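Local coordinates for member of s1p family of ribosomal proteins (Pyrococcus furiosus, PDB 5YH1), which binds manganese through its DHH domain, the part held in this chain, and is probably an exonuclease that acts on nucleic acids, at residues R18-S23 with I48-F53; M42-M47 with T204-Y209; P363-A368 with D380-Y385. All coordinates share one frame; numbering follows the deposited sequence.

Interactions 1 and 2 are neighbours, with centres about 9 Å apart. Both use helix 32-53: its C-terminal part meets the end of helix 2-20 in interaction 1, and its middle crosses helix 199-210 in interaction 2. They touch directly, as where Pro22 CB lies 3.6 Å from Tyr209 O. Interaction 2 lies nearer the manganese site of Asp67, Asp137, His163 and Asp229; the side chains of Val206 and His163 are about 12 Å apart. Interaction 3 belongs to the C-terminal mixed sheet, across the chain's centre from the other two. Its centre is about 46 Å from that of interaction 1 and about 37 Å from that of interaction 2.

Interaction 1: R18-S23 with I48-F53; sequences RRAQPS and IRRAIF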
loop_
_atom_site.group_PDB
_atom_site.type_symbol
_atom_site.label_atom_id
_atom_site.label_comp_id
_atom_site.label_asym_id
_atom_site.label_seq_id
_atom_site.Cartn_x
_atom_site.Cartn_y
_atom_site.Cartn_z
ATOM N N ARG A 18 5.504 43.610 4.675
ATOM C CA ARG A 18 6.789 44.257 4.899
ATOM C C ARG A 18 7.800 43.251 5.430
ATOM O O ARG A 18 8.874 43.107 4.862
ATOM C CB ARG A 18 6.639 45.433 5.869
ATOM C CG ARG A 18 7.814 46.400 5.886
ATOM C CD ARG A 18 7.597 47.486 6.932
ATOM N NE ARG A 18 8.617 48.539 6.907
ATOM C CZ ARG A 18 9.787 48.510 7.553
ATOM N NH1 ARG A 18 10.148 47.464 8.297
ATOM N NH2 ARG A 18 10.614 49.545 7.448
ATOM N N ARG A 19 7.455 42.537 6.498
ATOM C CA ARG A 19 8.397 41.577 7.078
ATOM C C ARG A 19 8.750 40.412 6.147
ATOM O O ARG A 19 9.855 39.876 6.223
ATOM C CB ARG A 19 7.903 41.004 8.408
ATOM C CG ARG A 19 9.063 40.417 9.197
ATOM C CD ARG A 19 8.652 39.575 10.378
ATOM N NE ARG A 19 9.795 38.817 10.888
ATOM C CZ ARG A 19 9.793 38.137 12.033
ATOM N NH1 ARG A 19 8.711 38.114 12.811
ATOM N NH2 ARG A 19 10.880 37.472 12.411
ATOM N N ALA A 20 7.814 40.013 5.292
ATOM C CA ALA A 20 8.032 38.883 4.390
ATOM C C ALA A 20 9.025 39.193 3.277
ATOM O O ALA A 20 9.628 38.276 2.729
ATOM C CB ALA A 20 6.715 38.422 3.787
ATOM N N GLN A 21 9.177 40.470 2.925
ATOM C CA GLN A 21 10.120 40.876 1.882
ATOM C C GLN A 21 11.475 40.277 2.185
ATOM O O GLN A 21 12.000 40.491 3.266
ATOM C CB GLN A 21 10.279 42.399 1.830
ATOM C CG GLN A 21 9.100 43.140 1.234
ATOM C CD GLN A 21 8.866 42.800 -0.221
ATOM O OE1 GLN A 21 9.797 42.460 -0.952
ATOM N NE2 GLN A 21 7.617 42.887 -0.649
ATOM N N PRO A 22 12.037 39.511 1.246
ATOM C CA PRO A 22 13.387 38.993 1.468
ATOM C C PRO A 22 14.468 40.038 1.157
ATOM O O PRO A 22 14.249 40.921 0.329
ATOM C CB PRO A 22 13.474 37.839 0.474
ATOM C CG PRO A 22 12.608 38.280 -0.657
ATOM C CD PRO A 22 11.487 39.085 -0.053
ATOM N N SER A 23 15.616 39.919 1.817
ATOM C CA SER A 23 16.796 40.698 1.463
ATOM C C SER A 23 17.362 40.202 0.144
ATOM O O SER A 23 17.216 39.030 -0.208
ATOM C CB SER A 23 17.883 40.542 2.519
ATOM O OG SER A 23 17.377 40.826 3.798
ATOM N N ILE A 48 6.704 32.229 0.599
ATOM C CA ILE A 48 6.982 31.215 1.610
ATOM C C ILE A 48 7.123 31.866 2.986
ATOM O O ILE A 48 6.495 31.418 3.957
ATOM C CB ILE A 48 8.194 30.340 1.213
ATOM C CG1 ILE A 48 7.794 29.434 0.044
ATOM C CG2 ILE A 48 8.676 29.487 2.374
ATOM C CD1 ILE A 48 8.949 28.801 -0.695
ATOM N N ARG A 49 7.906 32.941 3.061
ATOM C CA ARG A 49 8.104 33.667 4.324
ATOM C C ARG A 49 6.782 34.215 4.873
ATOM O O ARG A 49 6.550 34.198 6.076
ATOM C CB ARG A 49 9.108 34.818 4.141
ATOM C CG ARG A 49 10.561 34.388 3.978
ATOM C CD ARG A 49 11.421 35.542 3.474
ATOM N NE ARG A 49 11.344 36.709 4.362
ATOM C CZ ARG A 49 11.982 36.819 5.526
ATOM N NH1 ARG A 49 12.771 35.859 5.971
ATOM N NH2 ARG A 49 11.831 37.906 6.255
ATOM N N ARG A 50 5.918 34.695 3.989
ATOM C CA ARG A 50 4.640 35.260 4.415
ATOM C C ARG A 50 3.737 34.194 5.040
ATOM O O ARG A 50 3.156 34.416 6.111
ATOM C CB ARG A 50 3.929 35.949 3.250
ATOM C CG ARG A 50 2.913 36.973 3.720
ATOM C CD ARG A 50 2.172 37.636 2.570
ATOM N NE ARG A 50 1.418 38.799 3.049
ATOM C CZ ARG A 50 0.285 38.740 3.755
ATOM N NH1 ARG A 50 -0.257 37.564 4.078
ATOM N NH2 ARG A 50 -0.314 39.867 4.146
ATOM N N ALA A 51 3.636 33.040 4.381
ATOM C CA ALA A 51 2.917 31.897 4.942
ATOM C C ALA A 51 3.425 31.560 6.342
ATOM O O ALA A 51 2.633 31.359 7.261
ATOM C CB ALA A 51 3.039 30.688 4.032
ATOM N N ILE A 52 4.748 31.533 6.506
ATOM C CA ILE A 52 5.364 31.235 7.801
ATOM C C ILE A 52 4.972 32.253 8.865
ATOM O O ILE A 52 4.625 31.890 9.994
ATOM C CB ILE A 52 6.907 31.216 7.712
ATOM C CG1 ILE A 52 7.389 30.042 6.857
ATOM C CG2 ILE A 52 7.531 31.127 9.105
ATOM C CD1 ILE A 52 8.845 30.147 6.456
ATOM N N PHE A 53 5.051 33.528 8.516
ATOM C CA PHE A 53 4.813 34.582 9.489
ATOM C C PHE A 53 3.332 34.690 9.875
ATOM O O PHE A 53 3.025 35.108 10.982
ATOM C CB PHE A 53 5.364 35.930 8.994
ATOM C CG PHE A 53 6.870 35.972 8.862
ATOM C CD1 PHE A 53 7.697 35.373 9.805
ATOM C CD2 PHE A 53 7.463 36.651 7.809
ATOM C CE1 PHE A 53 9.077 35.425 9.677
ATOM C CE2 PHE A 53 8.845 36.708 7.682
ATOM C CZ PHE A 53 9.651 36.097 8.616
#
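Arg49 reaches across to Arg19 and Ala20 and binds their backbone carbonyls with two N-H groups. Arg49 NE donates to Ala20 O at 2.8 Å from well above the carbonyl plane. Arg49 NH2 donates to Arg19 O, also at 2.8 Å, and approaches nearly along the C=O axis. Both oxygens lie close to the guanidinium plane. The chain of Arg49 bends at chi3 (57°), which turns NE and NH2 together toward this end of helix 2-20. NH1 is bound to Ile210 O, so the same group also ties in the end of helix 199-210.

Arg50 contributes the base of its chain, with Arg50 CB 3.8 Å from Ala20 CB. Its charged end runs back along helix 2-20 to form salt bridges with Asp17 and Glu13. Another face of helix 32-53 packs on the parallel sheet, at strand 58-63.

Phe53 closes the contact. The extended chain of Arg19 passes over one face of its ring. Arg19 CD sits 3.9 Å from the centroid of the Phe53 ring, almost on the normal. The guanidinium of Arg19 then lies nearly flat on the Phe53 ring, with planes 19° apart and CZ 4.2 Å from the centroid, an off-centre cation-pi contact. The ring edge meets a face of the Arg49 guanidinium, where Phe53 CE2 lies 3.5 Å above the plane.

Two arginines thus share one aromatic ring in different ways. The carbonyls near a helix C-terminus carry partial negative charge, which Arg49 probably offsets while fixing the chain where it leaves the helix.

Interaction 2: M42-M47 with T204-Y209; sequences MKAAFM and TEVARY
Ala45 and Tyr209 meet where helices 32-53 and 199-210 pack, and their CB atoms are 3.5 Å apart. This is the closest approach in an apolar contact in which two alanines meet Val206 and Tyr209, and Met42 meets the ring. Ala44 CB reaches Val206 CG1 at 4.3 Å, and Ala45 CB comes within 4.5 Å of the same methyl. The short helix axes come within 8.7 Å, with alanines at the interface. The signed crossing angle of -55° is consistent with ridges-into-grooves packing of i, i+4 ridges.

A Met-aromatic contact is made by Met42, a selenomethionine whose selenium stands in for sulfur. Met42 CG touches the Tyr209 ring at CE2, 3.6 Å away, and the selenium lies 5.2 Å from the ring centroid. SE is well off the ring normal, so this pair is oblique. The CG of Met42 stands opposite its own carbonyl carbon (chi1 -73°), and this brings CG to the ring's CE2 side, obliquely. The far end of the tyrosine also has a polar tie, a weak hydrogen bond from Tyr209 OH to Gly26 O.

Arg208 and Glu205, which take no part in the contact, form a salt bridge within helix 199-210. Arg208 NH1 is 2.7 Å from Glu205 OE1, though their hydrogen bond is weak, with an angle of only 122°. Arg208 also pairs with Glu215. The chemistry is thus divided: close apolar fit joins the two helices, while Arg208, Glu205 and, weakly, Tyr209 bond residues 25-28.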
loop_
_atom_site.group_PDB
_atom_site.type_symbol
_atom_site.label_atom_id
_atom_site.label_comp_id
_atom_site.label_asym_id
_atom_site.label_seq_id
_atom_site.Cartn_x
_atom_site.Cartn_y
_atom_site.Cartn_z
HETATM N N MSE A 42 12.819 35.824 -5.681
HETATM C CA MSE A 42 12.473 36.691 -4.549
HETATM C C MSE A 42 10.989 36.634 -4.254
HETATM O O MSE A 42 10.592 36.680 -3.101
HETATM C CB MSE A 42 12.932 38.133 -4.787
HETATM C CG MSE A 42 14.453 38.207 -4.640
HETATM SE SE MSE A 42 15.162 40.050 -4.820
HETATM C CE MSE A 42 14.879 40.657 -2.966
ATOM N N LYS A 43 10.165 36.529 -5.282
ATOM C CA LYS A 43 8.726 36.339 -5.093
ATOM C C LYS A 43 8.416 35.005 -4.395
ATOM O O LYS A 43 7.605 34.964 -3.472
ATOM C CB LYS A 43 8.003 36.400 -6.433
ATOM C CG LYS A 43 6.482 36.332 -6.316
ATOM C CD LYS A 43 5.845 36.529 -7.679
ATOM C CE LYS A 43 4.327 36.453 -7.630
ATOM N NZ LYS A 43 3.798 36.437 -9.019
ATOM N N ALA A 44 9.068 33.927 -4.829
ATOM C CA ALA A 44 8.894 32.617 -4.191
ATOM C C ALA A 44 9.217 32.695 -2.706
ATOM O O ALA A 44 8.457 32.209 -1.863
ATOM C CB ALA A 44 9.770 31.567 -4.870
ATOM N N ALA A 45 10.341 33.326 -2.389
ATOM C CA ALA A 45 10.779 33.459 -1.006
ATOM C C ALA A 45 9.836 34.351 -0.207
ATOM O O ALA A 45 9.568 34.082 0.956
ATOM C CB ALA A 45 12.203 33.992 -0.942
ATOM N N PHE A 46 9.340 35.411 -0.835
ATOM C CA PHE A 46 8.332 36.269 -0.217
ATOM C C PHE A 46 7.084 35.463 0.173
ATOM O O PHE A 46 6.614 35.550 1.307
ATOM C CB PHE A 46 7.937 37.423 -1.158
ATOM C CG PHE A 46 6.713 38.178 -0.709
ATOM C CD1 PHE A 46 6.810 39.192 0.232
ATOM C CD2 PHE A 46 5.456 37.858 -1.209
ATOM C CE1 PHE A 46 5.675 39.877 0.658
ATOM C CE2 PHE A 46 4.323 38.538 -0.784
ATOM C CZ PHE A 46 4.434 39.548 0.153
HETATM N N MSE A 47 6.558 34.681 -0.764
HETATM C CA MSE A 47 5.341 33.900 -0.501
HETATM C C MSE A 47 5.551 32.888 0.595
HETATM O O MSE A 47 4.693 32.712 1.457
HETATM C CB MSE A 47 4.862 33.232 -1.782
HETATM C CG MSE A 47 4.159 34.264 -2.655
HETATM SE SE MSE A 47 3.677 33.471 -4.385
HETATM C CE MSE A 47 2.134 32.434 -3.709
ATOM N N THR A 204 18.152 25.706 -3.273
ATOM C CA THR A 204 19.129 26.203 -2.303
ATOM C C THR A 204 19.192 27.730 -2.351
ATOM O O THR A 204 19.197 28.376 -1.306
ATOM C CB THR A 204 20.526 25.588 -2.529
ATOM O OG1 THR A 204 20.471 24.176 -2.298
ATOM C CG2 THR A 204 21.547 26.201 -1.593
ATOM N N GLU A 205 19.182 28.315 -3.550
ATOM C CA GLU A 205 19.194 29.785 -3.656
ATOM C C GLU A 205 17.895 30.368 -3.084
ATOM O O GLU A 205 17.939 31.300 -2.273
ATOM C CB GLU A 205 19.425 30.259 -5.088
ATOM C CG GLU A 205 20.735 29.785 -5.720
ATOM C CD GLU A 205 22.009 30.403 -5.126
ATOM O OE1 GLU A 205 21.939 31.261 -4.221
ATOM O OE2 GLU A 205 23.111 30.026 -5.574
ATOM N N VAL A 206 16.744 29.793 -3.438
ATOM C CA VAL A 206 15.484 30.246 -2.833
ATOM C C VAL A 206 15.573 30.161 -1.318
ATOM O O VAL A 206 15.179 31.106 -0.611
ATOM C CB VAL A 206 14.245 29.476 -3.330
ATOM C CG1 VAL A 206 13.011 29.883 -2.532
ATOM C CG2 VAL A 206 14.003 29.736 -4.807
ATOM N N ALA A 207 16.105 29.050 -0.814
ATOM C CA ALA A 207 16.231 28.863 0.633
ATOM C C ALA A 207 17.053 29.969 1.300
ATOM O O ALA A 207 16.745 30.390 2.412
ATOM C CB ALA A 207 16.832 27.503 0.952
ATOM N N ARG A 208 18.103 30.425 0.625
ATOM C CA ARG A 208 18.937 31.514 1.142
ATOM C C ARG A 208 18.142 32.822 1.251
ATOM O O ARG A 208 18.322 33.576 2.208
ATOM C CB ARG A 208 20.186 31.710 0.268
ATOM C CG ARG A 208 21.187 30.563 0.352
ATOM C CD ARG A 208 22.353 30.724 -0.619
ATOM N NE ARG A 208 23.000 32.026 -0.436
ATOM C CZ ARG A 208 22.795 33.105 -1.195
ATOM N NH1 ARG A 208 22.001 33.078 -2.257
ATOM N NH2 ARG A 208 23.411 34.231 -0.887
ATOM N N TYR A 209 17.261 33.085 0.288
ATOM C CA TYR A 209 16.370 34.241 0.377
ATOM C C TYR A 209 15.309 34.082 1.469
ATOM O O TYR A 209 14.939 35.055 2.124
ATOM C CB TYR A 209 15.709 34.533 -0.966
ATOM C CG TYR A 209 16.646 35.180 -1.960
ATOM C CD1 TYR A 209 17.566 34.421 -2.666
ATOM C CD2 TYR A 209 16.620 36.553 -2.191
ATOM C CE1 TYR A 209 18.423 34.993 -3.585
ATOM C CE2 TYR A 209 17.479 37.135 -3.111
ATOM C CZ TYR A 209 18.386 36.347 -3.798
ATOM O OH TYR A 209 19.256 36.898 -4.712
#

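Interaction 3: P363-A368 with D380-Y385; sequences PILTLA and DGMAKY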
loop_
_atom_site.group_PDB
_atom_site.type_symbol
_atom_site.label_atom_id
_atom_site.label_comp_id
_atom_site.label_asym_id
_atom_site.label_seq_id
_atom_site.Cartn_x
_atom_site.Cartn_y
_atom_site.Cartn_z
ATOM N N PRO A 363 27.929 7.758 -30.512
ATOM C CA PRO A 363 26.458 7.733 -30.580
ATOM C C PRO A 363 25.881 6.430 -30.026
ATOM O O PRO A 363 25.929 5.390 -30.700
ATOM C CB PRO A 363 26.175 7.861 -32.080
ATOM C CG PRO A 363 27.375 7.245 -32.729
ATOM C CD PRO A 363 28.540 7.577 -31.841
ATOM N N ILE A 364 25.366 6.489 -28.798
ATOM C CA ILE A 364 24.840 5.292 -28.122
ATOM C C ILE A 364 23.386 5.489 -27.732
ATOM O O ILE A 364 23.043 6.471 -27.074
ATOM C CB ILE A 364 25.624 4.938 -26.841
ATOM C CG1 ILE A 364 27.119 4.766 -27.146
ATOM C CG2 ILE A 364 25.075 3.654 -26.229
ATOM C CD1 ILE A 364 27.985 4.645 -25.908
ATOM N N LEU A 365 22.555 4.535 -28.134
ATOM C CA LEU A 365 21.133 4.525 -27.802
ATOM C C LEU A 365 20.777 3.219 -27.124
ATOM O O LEU A 365 20.898 2.154 -27.722
ATOM C CB LEU A 365 20.288 4.697 -29.063
ATOM C CG LEU A 365 18.797 4.961 -28.832
ATOM C CD1 LEU A 365 18.553 6.289 -28.135
ATOM C CD2 LEU A 365 18.079 4.953 -30.171
ATOM N N THR A 366 20.340 3.312 -25.873
ATOM C CA THR A 366 19.987 2.145 -25.082
ATOM C C THR A 366 18.483 2.104 -24.876
ATOM O O THR A 366 17.889 3.045 -24.356
ATOM C CB THR A 366 20.716 2.144 -23.729
ATOM O OG1 THR A 366 22.132 2.031 -23.949
ATOM C CG2 THR A 366 20.260 0.969 -22.858
ATOM N N LEU A 367 17.873 1.010 -25.310
ATOM C CA LEU A 367 16.430 0.818 -25.192
ATOM C C LEU A 367 16.155 -0.374 -24.279
ATOM O O LEU A 367 16.452 -1.510 -24.634
ATOM C CB LEU A 367 15.850 0.555 -26.572
ATOM C CG LEU A 367 14.376 0.158 -26.625
ATOM C CD1 LEU A 367 13.504 1.377 -26.413
ATOM C CD2 LEU A 367 14.079 -0.490 -27.968
ATOM N N ALA A 368 15.591 -0.111 -23.107
ATOM C CA ALA A 368 15.237 -1.168 -22.157
ATOM C C ALA A 368 13.729 -1.297 -22.090
ATOM O O ALA A 368 13.057 -0.344 -21.720
ATOM C CB ALA A 368 15.787 -0.842 -20.782
ATOM N N ASP A 380 25.374 11.793 -25.414
ATOM C CA ASP A 380 25.597 13.103 -26.044
ATOM C C ASP A 380 25.906 12.969 -27.523
ATOM O O ASP A 380 25.460 13.781 -28.319
ATOM C CB ASP A 380 26.729 13.845 -25.350
ATOM C CG ASP A 380 26.362 14.266 -23.951
ATOM O OD1 ASP A 380 25.152 14.325 -23.640
ATOM O OD2 ASP A 380 27.278 14.535 -23.157
ATOM N N GLY A 381 26.638 11.922 -27.881
ATOM C CA GLY A 381 26.928 11.604 -29.278
ATOM C C GLY A 381 25.722 11.510 -30.201
ATOM O O GLY A 381 25.850 11.730 -31.411
HETATM N N MSE A 382 24.554 11.180 -29.646
HETATM C CA MSE A 382 23.326 11.078 -30.448
HETATM C C MSE A 382 22.873 12.439 -30.955
HETATM O O MSE A 382 22.142 12.529 -31.941
HETATM C CB MSE A 382 22.204 10.425 -29.634
HETATM C CG MSE A 382 22.526 9.012 -29.150
HETATM SE SE MSE A 382 22.560 7.792 -30.678
HETATM C CE MSE A 382 20.737 8.117 -31.383
ATOM N N ALA A 383 23.293 13.516 -30.297
ATOM C CA ALA A 383 22.992 14.866 -30.791
ATOM C C ALA A 383 23.477 15.074 -32.241
ATOM O O ALA A 383 22.834 15.771 -33.009
ATOM C CB ALA A 383 23.596 15.917 -29.872
ATOM N N LYS A 384 24.586 14.433 -32.612
ATOM C CA LYS A 384 25.130 14.503 -33.974
ATOM C C LYS A 384 24.184 13.942 -35.038
ATOM O O LYS A 384 24.403 14.138 -36.235
ATOM C CB LYS A 384 26.477 13.764 -34.049
ATOM C CG LYS A 384 27.561 14.381 -33.165
ATOM C CD LYS A 384 28.916 13.708 -33.354
ATOM C CE LYS A 384 29.173 12.535 -32.402
ATOM N NZ LYS A 384 30.355 12.757 -31.511
ATOM N N TYR A 385 23.150 13.228 -34.602
ATOM C CA TYR A 385 22.174 12.647 -35.506
ATOM C C TYR A 385 20.793 13.286 -35.346
ATOM O O TYR A 385 19.819 12.800 -35.918
ATOM C CB TYR A 385 22.080 11.147 -35.250
ATOM C CG TYR A 385 23.324 10.383 -35.608
ATOM C CD1 TYR A 385 24.401 10.300 -34.719
ATOM C CD2 TYR A 385 23.432 9.737 -36.828
ATOM C CE1 TYR A 385 25.545 9.588 -35.042
ATOM C CE2 TYR A 385 24.570 9.019 -37.155
ATOM C CZ TYR A 385 25.622 8.951 -36.258
ATOM O OH TYR A 385 26.754 8.256 -36.583
#
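Pro363 packs against Gly381, Met382 and Tyr385 just before strand 364-369 begins. Gly381 has no side chain, and the two backbones come close, with Pro363 CA 3.9 Å from Gly381 C. The proline and tyrosine side chains cross at a slant. Pro363 CB is 3.5 Å from Tyr385 CE1, and Pro363 CG also rests near that end of the ring. The hydroxyl of Tyr385 is hydrogen-bonded to Asn322 O, which anchors the far end of the aromatic group. Pro363 CB also touches the selenium of Met382, a selenomethionine, at 3.9 Å.

Ile364 makes its contact through its backbone. Its side chain turns the other way. Met382 folds along the peptide: its CG is 3.3 Å from Ile364 O, and its SE is 3.6 Å from Ile364 N. That same N is hydrogen-bonded to Ser379 OG. Bends at chi2 (-70°) and chi3 (-57°) curl the Met382 chain against the strand.

Strands 364-369 and 373-378 are antiparallel neighbours and form a beta-hairpin in the mixed sheet of the C-terminal part of the chain. This part probably corresponds to the DHHA1 domain that follows the DHH domain in many relatives. Segment 380-385 is the turn that leaves the second strand on the way to helix 389-399, folding back over the start of the first.

Leu365 receives the tip of Met382, with Leu365 CB 4.2 Å from Met382 CE. The selenium of Met382 lies equally near that Leu365 CB. Phe387, between the turn and helix 389-399, touches both Leu365 and Met382.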